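PDB 3LM8: thiamine pyrophosphokinase from Bacillus subtilis, which catalyses the ATP-dependent conversion of thiamine to thiamine diphosphate, releasing AMP, and takes part in thiamine salvage. Local coordinates for residues 166-171 against 176-181; 119-124 against 136-141; 115-120 against 127-132; 100-103 against 109-112. The protein carries 1 engineered substitution. One frame throughout, in Å; residues are numbered along the deposited sequence.

Interaction 1. Residues 166-171 against 176-181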
loop_
_atom_site.group_PDB
_atom_site.type_symbol
_atom_site.label_atom_id
_atom_site.label_comp_id
_atom_site.label_asym_id
_atom_site.label_seq_id
_atom_site.Cartn_x
_atom_site.Cartn_y
_atom_site.Cartn_z
ATOM N N GLU A 166 10.830 -5.217 22.455
ATOM C CA GLU A 166 10.158 -6.463 22.813
ATOM C C GLU A 166 9.402 -7.131 21.661
ATOM O O GLU A 166 8.226 -7.475 21.793
ATOM C CB GLU A 166 9.207 -6.221 23.993
ATOM C CG GLU A 166 9.896 -5.802 25.280
ATOM C CD GLU A 166 8.911 -5.606 26.430
ATOM O OE1 GLU A 166 8.010 -6.460 26.598
ATOM O OE2 GLU A 166 9.040 -4.606 27.174
ATOM N N LEU A 167 10.094 -7.320 20.540
ATOM C CA LEU A 167 9.506 -7.951 19.366
ATOM C C LEU A 167 9.470 -9.459 19.547
ATOM O O LEU A 167 10.494 -10.081 19.834
ATOM C CB LEU A 167 10.319 -7.622 18.107
ATOM C CG LEU A 167 9.880 -8.322 16.806
ATOM C CD1 LEU A 167 8.446 -7.947 16.480
ATOM C CD2 LEU A 167 10.788 -7.918 15.651
ATOM N N THR A 168 8.290 -10.039 19.373
ATOM C CA THR A 168 8.110 -11.477 19.499
ATOM C C THR A 168 7.489 -12.036 18.231
ATOM O O THR A 168 6.508 -11.500 17.719
ATOM C CB THR A 168 7.202 -11.818 20.692
ATOM O OG1 THR A 168 7.895 -11.524 21.913
ATOM C CG2 THR A 168 6.804 -13.295 20.658
ATOM N N LEU A 169 8.069 -13.114 17.728
ATOM C CA LEU A 169 7.575 -13.753 16.514
ATOM C C LEU A 169 7.219 -15.209 16.799
ATOM O O LEU A 169 8.004 -15.944 17.396
ATOM C CB LEU A 169 8.641 -13.674 15.419
ATOM C CG LEU A 169 9.113 -12.261 15.087
ATOM C CD1 LEU A 169 10.231 -12.333 14.073
ATOM C CD2 LEU A 169 7.963 -11.439 14.545
ATOM N N THR A 170 6.039 -15.626 16.363
ATOM C CA THR A 170 5.589 -16.988 16.600
ATOM C C THR A 170 4.915 -17.566 15.379
ATOM O O THR A 170 3.983 -16.971 14.842
ATOM C CB THR A 170 4.595 -17.037 17.759
ATOM O OG1 THR A 170 5.217 -16.513 18.938
ATOM C CG2 THR A 170 4.150 -18.471 18.014
ATOM N N GLY A 171 5.371 -18.744 14.964
ATOM C CA GLY A 171 4.823 -19.392 13.785
ATOM C C GLY A 171 5.751 -19.079 12.628
ATOM O O GLY A 171 5.438 -19.316 11.455
ATOM N N LEU A 176 11.553 -15.268 17.562
ATOM C CA LEU A 176 12.094 -14.132 18.301
ATOM C C LEU A 176 11.267 -13.970 19.574
ATOM O O LEU A 176 10.036 -13.987 19.516
ATOM C CB LEU A 176 11.964 -12.870 17.439
ATOM C CG LEU A 176 13.173 -11.978 17.151
ATOM C CD1 LEU A 176 14.349 -12.815 16.663
ATOM C CD2 LEU A 176 12.771 -10.929 16.123
ATOM N N ASN A 177 11.924 -13.810 20.721
ATOM C CA ASN A 177 11.190 -13.647 21.986
ATOM C C ASN A 177 11.584 -12.365 22.720
ATOM O O ASN A 177 12.715 -12.243 23.195
ATOM C CB ASN A 177 11.419 -14.868 22.894
ATOM C CG ASN A 177 10.651 -14.782 24.212
ATOM O OD1 ASN A 177 9.480 -14.389 24.250
ATOM N ND2 ASN A 177 11.307 -15.166 25.301
ATOM N N ASN A 178 10.641 -11.424 22.817
ATOM C CA ASN A 178 10.858 -10.126 23.476
ATOM C C ASN A 178 12.225 -9.541 23.126
ATOM O O ASN A 178 12.995 -9.109 23.989
ATOM C CB ASN A 178 10.700 -10.260 24.994
ATOM C CG ASN A 178 9.242 -10.265 25.428
ATOM O OD1 ASN A 178 8.920 -10.621 26.562
ATOM N ND2 ASN A 178 8.354 -9.856 24.529
ATOM N N CYS A 179 12.484 -9.525 21.823
ATOM C CA CYS A 179 13.725 -9.049 21.234
ATOM C C CYS A 179 13.703 -7.535 20.992
ATOM O O CYS A 179 12.656 -6.952 20.709
ATOM C CB CYS A 179 13.934 -9.800 19.909
ATOM S SG CYS A 179 15.567 -9.696 19.159
ATOM N N HIS A 180 14.866 -6.905 21.125
ATOM C CA HIS A 180 15.013 -5.469 20.888
ATOM C C HIS A 180 15.658 -5.292 19.513
ATOM O O HIS A 180 16.812 -5.675 19.314
ATOM C CB HIS A 180 15.922 -4.833 21.934
ATOM C CG HIS A 180 16.139 -3.368 21.724
ATOM N ND1 HIS A 180 15.155 -2.430 21.950
ATOM C CD2 HIS A 180 17.219 -2.680 21.286
ATOM C CE1 HIS A 180 15.619 -1.227 21.662
ATOM N NE2 HIS A 180 16.869 -1.350 21.257
ATOM N N ILE A 181 14.916 -4.725 18.568
ATOM C CA ILE A 181 15.442 -4.519 17.223
ATOM C C ILE A 181 15.873 -3.068 17.070
ATOM O O ILE A 181 15.061 -2.145 17.175
ATOM C CB ILE A 181 14.385 -4.867 16.130
ATOM C CG1 ILE A 181 13.849 -6.281 16.354
ATOM C CG2 ILE A 181 15.021 -4.815 14.744
ATOM C CD1 ILE A 181 14.915 -7.339 16.274
#

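Interaction 2. Residues 119-124 against 136-141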
loop_
_atom_site.group_PDB
_atom_site.type_symbol
_atom_site.label_atom_id
_atom_site.label_comp_id
_atom_site.label_asym_id
_atom_site.label_seq_id
_atom_site.Cartn_x
_atom_site.Cartn_y
_atom_site.Cartn_z
ATOM N N LYS A 119 1.378 8.289 7.909
ATOM C CA LYS A 119 0.177 9.089 8.115
ATOM C C LYS A 119 -0.998 8.196 8.499
ATOM O O LYS A 119 -1.988 8.656 9.060
ATOM C CB LYS A 119 -0.145 9.853 6.829
ATOM C CG LYS A 119 -1.181 10.951 6.958
ATOM C CD LYS A 119 -1.268 11.735 5.657
ATOM C CE LYS A 119 -1.980 13.066 5.837
ATOM N NZ LYS A 119 -1.861 13.909 4.612
ATOM N N GLY A 120 -0.878 6.909 8.199
ATOM C CA GLY A 120 -1.940 5.972 8.510
ATOM C C GLY A 120 -1.957 5.479 9.940
ATOM O O GLY A 120 -3.026 5.184 10.467
ATOM N N VAL A 121 -0.788 5.371 10.569
ATOM C CA VAL A 121 -0.725 4.913 11.954
ATOM C C VAL A 121 -1.238 6.024 12.851
ATOM O O VAL A 121 -1.793 5.769 13.919
ATOM C CB VAL A 121 0.719 4.531 12.378
ATOM C CG1 VAL A 121 1.168 3.290 11.624
ATOM C CG2 VAL A 121 1.677 5.670 12.103
ATOM N N LYS A 122 -1.063 7.263 12.398
ATOM C CA LYS A 122 -1.517 8.425 13.150
ATOM C C LYS A 122 -3.031 8.387 13.237
ATOM O O LYS A 122 -3.622 8.830 14.219
ATOM C CB LYS A 122 -1.099 9.715 12.447
ATOM C CG LYS A 122 0.389 9.828 12.172
ATOM C CD LYS A 122 0.782 11.260 11.800
ATOM C CE LYS A 122 0.012 11.778 10.587
ATOM N NZ LYS A 122 0.355 13.198 10.276
ATOM N N THR A 123 -3.640 7.844 12.189
ATOM C CA THR A 123 -5.091 7.743 12.075
ATOM C C THR A 123 -5.595 6.333 12.365
ATOM O O THR A 123 -6.775 6.041 12.181
ATOM C CB THR A 123 -5.543 8.100 10.653
ATOM O OG1 THR A 123 -5.297 6.985 9.784
ATOM C CG2 THR A 123 -4.773 9.313 10.137
ATOM N N ASN A 124 -4.703 5.461 12.812
ATOM C CA ASN A 124 -5.079 4.087 13.090
ATOM C C ASN A 124 -6.071 3.534 12.065
ATOM O O ASN A 124 -7.206 3.187 12.394
ATOM C CB ASN A 124 -5.653 3.958 14.505
ATOM C CG ASN A 124 -4.574 3.748 15.556
ATOM O OD1 ASN A 124 -4.870 3.503 16.728
ATOM N ND2 ASN A 124 -3.313 3.840 15.141
ATOM N N ILE A 136 3.056 -4.115 1.526
ATOM C CA ILE A 136 3.720 -3.383 2.585
ATOM C C ILE A 136 2.701 -2.837 3.561
ATOM O O ILE A 136 1.627 -2.382 3.157
ATOM C CB ILE A 136 4.548 -2.222 2.004
ATOM C CG1 ILE A 136 5.582 -2.787 1.043
ATOM C CG2 ILE A 136 5.253 -1.461 3.125
ATOM C CD1 ILE A 136 6.109 -1.794 0.099
ATOM N N GLN A 137 3.043 -2.883 4.844
ATOM C CA GLN A 137 2.151 -2.387 5.884
ATOM C C GLN A 137 2.950 -1.995 7.112
ATOM O O GLN A 137 3.931 -2.646 7.473
ATOM C CB GLN A 137 1.128 -3.453 6.262
ATOM C CG GLN A 137 -0.284 -2.940 6.404
ATOM C CD GLN A 137 -1.247 -4.030 6.853
ATOM O OE1 GLN A 137 -1.434 -5.039 6.165
ATOM N NE2 GLN A 137 -1.863 -3.831 8.017
HETATM N N MSE A 138 2.526 -0.911 7.744
HETATM C CA MSE A 138 3.189 -0.422 8.934
HETATM C C MSE A 138 2.307 -0.655 10.139
HETATM O O MSE A 138 1.086 -0.589 10.048
HETATM C CB MSE A 138 3.492 1.067 8.798
HETATM C CG MSE A 138 4.851 1.367 8.190
HETATM SE SE MSE A 138 5.307 3.245 8.279
HETATM C CE MSE A 138 4.198 3.786 9.769
ATOM N N PHE A 139 2.922 -0.935 11.276
ATOM C CA PHE A 139 2.142 -1.156 12.482
ATOM C C PHE A 139 2.681 -0.443 13.704
ATOM O O PHE A 139 3.902 -0.335 13.910
ATOM C CB PHE A 139 2.062 -2.643 12.846
ATOM C CG PHE A 139 1.395 -3.503 11.816
ATOM C CD1 PHE A 139 2.097 -3.944 10.699
ATOM C CD2 PHE A 139 0.070 -3.902 11.983
ATOM C CE1 PHE A 139 1.490 -4.777 9.759
ATOM C CE2 PHE A 139 -0.550 -4.731 11.054
ATOM C CZ PHE A 139 0.160 -5.174 9.934
ATOM N N PRO A 140 1.768 0.084 14.521
ATOM C CA PRO A 140 2.166 0.771 15.752
ATOM C C PRO A 140 2.312 -0.366 16.771
ATOM O O PRO A 140 2.050 -1.528 16.453
ATOM C CB PRO A 140 0.960 1.660 16.059
ATOM C CG PRO A 140 -0.212 0.839 15.532
ATOM C CD PRO A 140 0.345 0.325 14.203
ATOM N N PRO A 141 2.755 -0.060 17.995
ATOM C CA PRO A 141 2.873 -1.167 18.950
ATOM C C PRO A 141 1.545 -1.925 19.114
ATOM O O PRO A 141 0.468 -1.342 19.043
ATOM C CB PRO A 141 3.324 -0.456 20.217
ATOM C CG PRO A 141 4.276 0.588 19.645
ATOM C CD PRO A 141 3.463 1.140 18.482
#

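Interaction 3. Residues 115-120 against 127-132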
loop_
_atom_site.group_PDB
_atom_site.type_symbol
_atom_site.label_atom_id
_atom_site.label_comp_id
_atom_site.label_asym_id
_atom_site.label_seq_id
_atom_site.Cartn_x
_atom_site.Cartn_y
_atom_site.Cartn_z
ATOM N N GLN A 115 6.462 6.695 3.158
ATOM C CA GLN A 115 6.215 7.690 4.192
ATOM C C GLN A 115 4.709 7.849 4.379
ATOM O O GLN A 115 4.238 8.102 5.487
ATOM C CB GLN A 115 6.815 9.035 3.799
ATOM C CG GLN A 115 8.285 8.980 3.410
ATOM C CD GLN A 115 9.195 8.634 4.574
ATOM O OE1 GLN A 115 9.663 7.499 4.696
ATOM N NE2 GLN A 115 9.451 9.620 5.439
ATOM N N LEU A 116 3.955 7.707 3.293
ATOM C CA LEU A 116 2.500 7.833 3.348
ATOM C C LEU A 116 1.906 6.913 4.413
ATOM O O LEU A 116 0.934 7.272 5.075
ATOM C CB LEU A 116 1.872 7.490 1.984
ATOM C CG LEU A 116 2.023 8.459 0.798
ATOM C CD1 LEU A 116 1.398 9.790 1.139
ATOM C CD2 LEU A 116 3.480 8.662 0.465
ATOM N N LEU A 117 2.483 5.725 4.565
ATOM C CA LEU A 117 1.996 4.761 5.545
ATOM C C LEU A 117 2.065 5.301 6.979
ATOM O O LEU A 117 1.301 4.881 7.865
ATOM C CB LEU A 117 2.822 3.486 5.453
ATOM C CG LEU A 117 2.711 2.720 4.144
ATOM C CD1 LEU A 117 3.841 1.700 4.047
ATOM C CD2 LEU A 117 1.351 2.058 4.079
ATOM N N TYR A 118 3.002 6.221 7.194
ATOM C CA TYR A 118 3.208 6.832 8.494
ATOM C C TYR A 118 1.967 7.611 8.887
ATOM O O TYR A 118 1.549 7.592 10.041
ATOM C CB TYR A 118 4.419 7.772 8.456
ATOM C CG TYR A 118 4.805 8.288 9.821
ATOM C CD1 TYR A 118 5.287 7.421 10.796
ATOM C CD2 TYR A 118 4.615 9.626 10.167
ATOM C CE1 TYR A 118 5.559 7.866 12.082
ATOM C CE2 TYR A 118 4.886 10.083 11.460
ATOM C CZ TYR A 118 5.353 9.190 12.411
ATOM O OH TYR A 118 5.581 9.600 13.702
ATOM N N LYS A 119 1.378 8.289 7.909
ATOM C CA LYS A 119 0.177 9.089 8.115
ATOM C C LYS A 119 -0.998 8.196 8.499
ATOM O O LYS A 119 -1.988 8.656 9.060
ATOM C CB LYS A 119 -0.145 9.853 6.829
ATOM C CG LYS A 119 -1.181 10.951 6.958
ATOM C CD LYS A 119 -1.268 11.735 5.657
ATOM C CE LYS A 119 -1.980 13.066 5.837
ATOM N NZ LYS A 119 -1.861 13.909 4.612
ATOM N N GLY A 120 -0.878 6.909 8.199
ATOM C CA GLY A 120 -1.940 5.972 8.510
ATOM C C GLY A 120 -1.957 5.479 9.940
ATOM O O GLY A 120 -3.026 5.184 10.467
ATOM N N ILE A 127 -3.636 0.590 6.115
ATOM C CA ILE A 127 -3.224 1.078 4.804
ATOM C C ILE A 127 -2.205 0.090 4.259
ATOM O O ILE A 127 -1.076 0.015 4.736
ATOM C CB ILE A 127 -2.573 2.464 4.919
ATOM C CG1 ILE A 127 -3.527 3.422 5.647
ATOM C CG2 ILE A 127 -2.212 2.990 3.532
ATOM C CD1 ILE A 127 -2.976 4.826 5.822
ATOM N N ARG A 128 -2.606 -0.679 3.264
ATOM C CA ARG A 128 -1.719 -1.683 2.683
ATOM C C ARG A 128 -1.268 -1.245 1.301
ATOM O O ARG A 128 -2.088 -0.790 0.511
ATOM C CB ARG A 128 -2.470 -3.022 2.598
ATOM C CG ARG A 128 -1.797 -4.065 1.745
ATOM C CD ARG A 128 -2.625 -5.345 1.652
ATOM N NE ARG A 128 -2.726 -6.045 2.928
ATOM C CZ ARG A 128 -3.835 -6.121 3.656
ATOM N NH1 ARG A 128 -4.954 -5.540 3.243
ATOM N NH2 ARG A 128 -3.823 -6.781 4.804
ATOM N N LEU A 129 0.027 -1.352 1.013
ATOM C CA LEU A 129 0.523 -0.976 -0.318
ATOM C C LEU A 129 0.665 -2.274 -1.082
ATOM O O LEU A 129 1.130 -3.261 -0.527
ATOM C CB LEU A 129 1.889 -0.289 -0.253
ATOM C CG LEU A 129 2.178 0.824 0.762
ATOM C CD1 LEU A 129 3.578 1.363 0.464
ATOM C CD2 LEU A 129 1.134 1.942 0.689
ATOM N N ILE A 130 0.276 -2.281 -2.352
ATOM C CA ILE A 130 0.357 -3.511 -3.137
ATOM C C ILE A 130 0.884 -3.387 -4.564
ATOM O O ILE A 130 0.512 -2.471 -5.305
ATOM C CB ILE A 130 -1.017 -4.173 -3.276
ATOM C CG1 ILE A 130 -1.675 -4.342 -1.908
ATOM C CG2 ILE A 130 -0.862 -5.509 -3.996
ATOM C CD1 ILE A 130 -3.076 -4.904 -1.995
ATOM N N ASP A 131 1.735 -4.336 -4.943
ATOM C CA ASP A 131 2.279 -4.403 -6.292
ATOM C C ASP A 131 2.345 -5.877 -6.710
ATOM O O ASP A 131 1.918 -6.767 -5.966
ATOM C CB ASP A 131 3.653 -3.710 -6.387
ATOM C CG ASP A 131 4.811 -4.592 -5.941
ATOM O OD1 ASP A 131 4.823 -5.014 -4.772
ATOM O OD2 ASP A 131 5.721 -4.857 -6.764
ATOM N N LYS A 132 2.855 -6.124 -7.909
ATOM C CA LYS A 132 2.958 -7.473 -8.452
ATOM C C LYS A 132 3.536 -8.528 -7.492
ATOM O O LYS A 132 3.159 -9.695 -7.556
ATOM C CB LYS A 132 3.775 -7.423 -9.751
ATOM C CG LYS A 132 4.267 -8.769 -10.271
ATOM C CD LYS A 132 5.390 -8.570 -11.291
ATOM C CE LYS A 132 6.007 -9.890 -11.734
ATOM N NZ LYS A 132 5.015 -10.796 -12.381
#

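Interaction 4. Residues 100-103 against 109-112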
loop_
_atom_site.group_PDB
_atom_site.type_symbol
_atom_site.label_atom_id
_atom_site.label_comp_id
_atom_site.label_asym_id
_atom_site.label_seq_id
_atom_site.Cartn_x
_atom_site.Cartn_y
_atom_site.Cartn_z
ATOM N N PHE A 100 -2.214 0.861 -5.156
ATOM C CA PHE A 100 -1.482 0.174 -6.217
ATOM C C PHE A 100 -0.726 1.190 -7.074
ATOM O O PHE A 100 -0.954 2.401 -6.951
ATOM C CB PHE A 100 -2.467 -0.615 -7.086
ATOM C CG PHE A 100 -3.378 -1.502 -6.299
ATOM C CD1 PHE A 100 -3.113 -2.863 -6.181
ATOM C CD2 PHE A 100 -4.496 -0.971 -5.650
ATOM C CE1 PHE A 100 -3.953 -3.693 -5.427
ATOM C CE2 PHE A 100 -5.343 -1.786 -4.895
ATOM C CZ PHE A 100 -5.068 -3.154 -4.784
ATOM N N GLY A 101 0.151 0.695 -7.952
ATOM C CA GLY A 101 0.917 1.581 -8.817
ATOM C C GLY A 101 1.796 2.402 -7.909
ATOM O O GLY A 101 2.002 3.604 -8.101
ATOM N N ILE A 102 2.323 1.709 -6.912
ATOM C CA ILE A 102 3.146 2.305 -5.891
ATOM C C ILE A 102 4.647 2.089 -6.081
ATOM O O ILE A 102 5.477 2.648 -5.349
ATOM C CB ILE A 102 2.660 1.774 -4.534
ATOM C CG1 ILE A 102 1.853 2.869 -3.841
ATOM C CG2 ILE A 102 3.820 1.238 -3.701
ATOM C CD1 ILE A 102 1.309 2.453 -2.494
ATOM N N THR A 103 4.996 1.277 -7.069
ATOM C CA THR A 103 6.398 1.013 -7.356
ATOM C C THR A 103 6.660 1.401 -8.796
ATOM O O THR A 103 5.738 1.482 -9.596
ATOM C CB THR A 103 6.735 -0.458 -7.135
ATOM O OG1 THR A 103 5.770 -1.270 -7.808
ATOM C CG2 THR A 103 6.706 -0.783 -5.651
ATOM N N HIS A 109 9.849 7.652 -5.912
ATOM C CA HIS A 109 8.424 7.361 -5.940
ATOM C C HIS A 109 8.051 6.410 -4.811
ATOM O O HIS A 109 7.239 6.745 -3.956
ATOM C CB HIS A 109 8.032 6.765 -7.298
ATOM C CG HIS A 109 6.600 6.330 -7.389
ATOM N ND1 HIS A 109 6.159 5.112 -6.921
ATOM C CD2 HIS A 109 5.511 6.951 -7.903
ATOM C CE1 HIS A 109 4.861 4.998 -7.148
ATOM N NE2 HIS A 109 4.444 6.100 -7.744
ATOM N N PHE A 110 8.658 5.229 -4.796
ATOM C CA PHE A 110 8.358 4.259 -3.761
ATOM C C PHE A 110 8.699 4.807 -2.373
ATOM O O PHE A 110 7.845 4.817 -1.488
ATOM C CB PHE A 110 9.119 2.963 -4.043
ATOM C CG PHE A 110 8.881 1.874 -3.033
ATOM C CD1 PHE A 110 9.955 1.259 -2.395
ATOM C CD2 PHE A 110 7.598 1.454 -2.728
ATOM C CE1 PHE A 110 9.754 0.243 -1.469
ATOM C CE2 PHE A 110 7.390 0.438 -1.800
ATOM C CZ PHE A 110 8.474 -0.167 -1.171
ATOM N N LEU A 111 9.930 5.276 -2.181
ATOM C CA LEU A 111 10.327 5.805 -0.878
ATOM C C LEU A 111 9.280 6.782 -0.341
ATOM O O LEU A 111 9.023 6.849 0.866
ATOM C CB LEU A 111 11.683 6.523 -0.954
ATOM C CG LEU A 111 12.991 5.765 -0.741
ATOM C CD1 LEU A 111 12.784 4.646 0.267
ATOM C CD2 LEU A 111 13.480 5.213 -2.056
ATOM N N GLY A 112 8.695 7.557 -1.248
ATOM C CA GLY A 112 7.688 8.502 -0.844
ATOM C C GLY A 112 6.519 7.711 -0.307
ATOM O O GLY A 112 6.244 7.727 0.895
#

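Interaction 1. Residues 166-171 against 176-181
Leu167 with Cys179 and Leu169 with Leu176 form antiparallel hydrogen-bonded pairs of a beta hairpin, and the register slips by one residue between them: a beta bulge. The geometry fits a G1 bulge on each strand. Glu166 and Leu167 both face Cys179, while Asn178 and Cys179 both face Leu167, and the extra residues Glu166 and Asn178 have positive phi (55° and 42°). In the Leu167-Cys179 pair, Leu167 N reaches a lone pair of Cys179 O in the carbonyl plane, whereas the returning Cys179 N stands tilted from the carbonyl plane of Leu167.

The Leu167 side chain can be followed outward. Its CB lies 3.6 Å from Cys179 O. With CG anti to the backbone N (chi1 175°), CG itself comes within 4.0 Å of Leu176 CD2. The CD2 branch then does most of the touching, at 3.5 Å from Ile181 CG1 and 3.6 Å from Leu176 CD2. Leu176 CD2 is also 3.6 Å from Leu169 CD1, and thus meets a methyl of each leucine of strand 167-170. Leu169 and Leu176 lie side by side, pointing the same way. Leu176 also touches the bound thiamine, so the packing of Leu167 and Leu169 on it probably helps to position this pocket residue. On the neighbouring strand 197-202, Phe202 touches Leu167 and Phe200 touches Leu169.

Leu169 N continues the pairing with a bond to Leu176 O. Beside the bulge a side chain takes over as acceptor: Asn178 N donates to Thr168 OG1 at 2.9 Å, in a nearly straight bond.

Interaction 2. Residues 119-124 against 136-141
The carbonyl O of Gly120, just before the Val121 that packs on Met138 and Pro140, is gripped by Thr123 OG1 at 3.0 Å, weakly by Thr123 N, and by the backbone N of the residue after Asn124. That last bond, together with Asn124 N to Val121 O at 3.1 Å, defines a Schellman motif with Asn124, at positive phi, as the C-prime residue. It ends helix 107-122. The threonine hydroxyl approaches the Gly120 carbonyl obliquely, tilted 35° from its plane.

The contact with strand 134-139 is apolar. Met138, a selenomethionine, extends through CG and bends at its last torsion (chi3 24°), bringing CE to 3.6 Å from Val121 CG1 and 3.9 Å from Val121 CG2. The two side chains meet at about a right angle, the methyl end lying against both branches of the valine. Val121 chi1 of -68° sets CG1 anti to the carbonyl carbon, from where it also reaches Pro140.

This joins the last turn of the helix to the end of a strand in the mixed sheet. Leu117, earlier on the helix, and Ile208 of strand 207-212 also touch Met138, so its side chain lies on the face of the sheet that the helix covers. Where the strand gives way to Pro140, the valine and proline slide past each other in opposite directions, Val121 CG1 lying 4.0 Å from Pro140 CD.

Interaction 3. Residues 115-120 against 127-132
Ile127 is the first residue of 127-132 to meet the helix, laying CG2 at 3.7 Å from Leu117 CD2. Its CG1 branch runs anti to the carbonyl carbon (chi1 -54°) and heads for Gly120, with CG1 lying 4.1 Å from Gly120 CA. Arg128 points away from the helix, and its NH1 is hydrogen-bonded to Gln98 OE1 of the adjoining strand. Leu129 turns back toward the helix and meets Leu117 tip to tip. Each methyl has a counterpart: Leu117 CD1 lies 3.6 Å from Leu129 CD1, and the two CD2 atoms also touch. Beyond it, Ile130 faces other partners, including Phe100 and Gln98 of strand 96-100.

Helix 115-120 and strand 127-131 run nearly antiparallel, at 159°, with their axes 8.9 Å apart at closest approach. This is the return half of a beta-alpha-beta unit, strand 96-100, helix 107-122 and strand 126-131, in which the helix lies across one face of the parallel strands. Leu117 is one of the side chains that join the two layers; Ile136 and Met138 of strand 134-139 touch it as well. Replacing it with an alanine would probably open a gap beneath the helix and leave the methyls of Leu129 and the CG2 of Ile127 without their mate.

All four touching residues are buried and the side-chain contacts are between hydrocarbon groups, which suggests that in this contact close fit and exclusion of water, more than directed bonds, keep the helix against the strand.

Interaction 4. Residues 100-103 against 109-112
Thr103 and Phe110 bring their backbones nearest, with CA atoms 5.2 Å apart, where the chain leaving strand 96-100 passes the first turns of helix 107-122. Gly101 has positive phi (64°), and this turn away from the strand sets the carbonyls of Gly101 and Ile102 near the helix residues. Residues 109-112 are helical throughout.

Two rings meet the carbonyl of Ile102, each by its edge. The imidazole of His109, carried toward the loop with CG anti to the backbone N (chi1 175°), has ND1 3.0 Å from Ile102 O and CE1 3.3 Å from Gly101 O, both oxygens lying near the ring plane. Phe110 brings CD2 to 3.6 Å from the same Ile102 O, which also receives a weak hydrogen bond from Asn113 ND2. The Phe110 edge is packed further by Ile102 CG2, in the ring plane at 3.9 Å from CD2. Thr103 CG2 approaches the ring obliquely, 3.8 Å from CD2, the two side chains lying alongside and pointing the same way.

An alanine in place of His109 is likely to leave the oxygens of Gly101 and Ile102 without the imidazole edge beside them and the loop freer to shift against the helix.

The His109 side chain lies about 6 Å from a bound phosphate ion, which probably comes from the crystallisation liquor but may mark a pocket. The setting is the strand-to-helix connection of a beta-alpha-beta unit, at the C-terminal end of a parallel strand, a place where Rossmann-like folds commonly bind their ligands.

Helix 107-122 ties three of the contacts together. Along the chain interaction 4 comes first, joining the start of the helix to the loop before it; interactions 3 and 2 follow from overlapping stretches at its other end and reach the neighbouring sheet strands 126-131 and 134-139. The centres of interactions 3 and 4 and of interactions 2 and 3 are about 9 Å apart, and both pairs touch; those of 2 and 4 are about 17 Å apart, yet they too touch, through Ile136 and Phe110. Interaction 1 lies in the four-stranded antiparallel sheet, its centre 19 to 29 Å from the others. The helix-on-sheet contacts thus lie apart from the hairpin that brings Leu176 to thiamine.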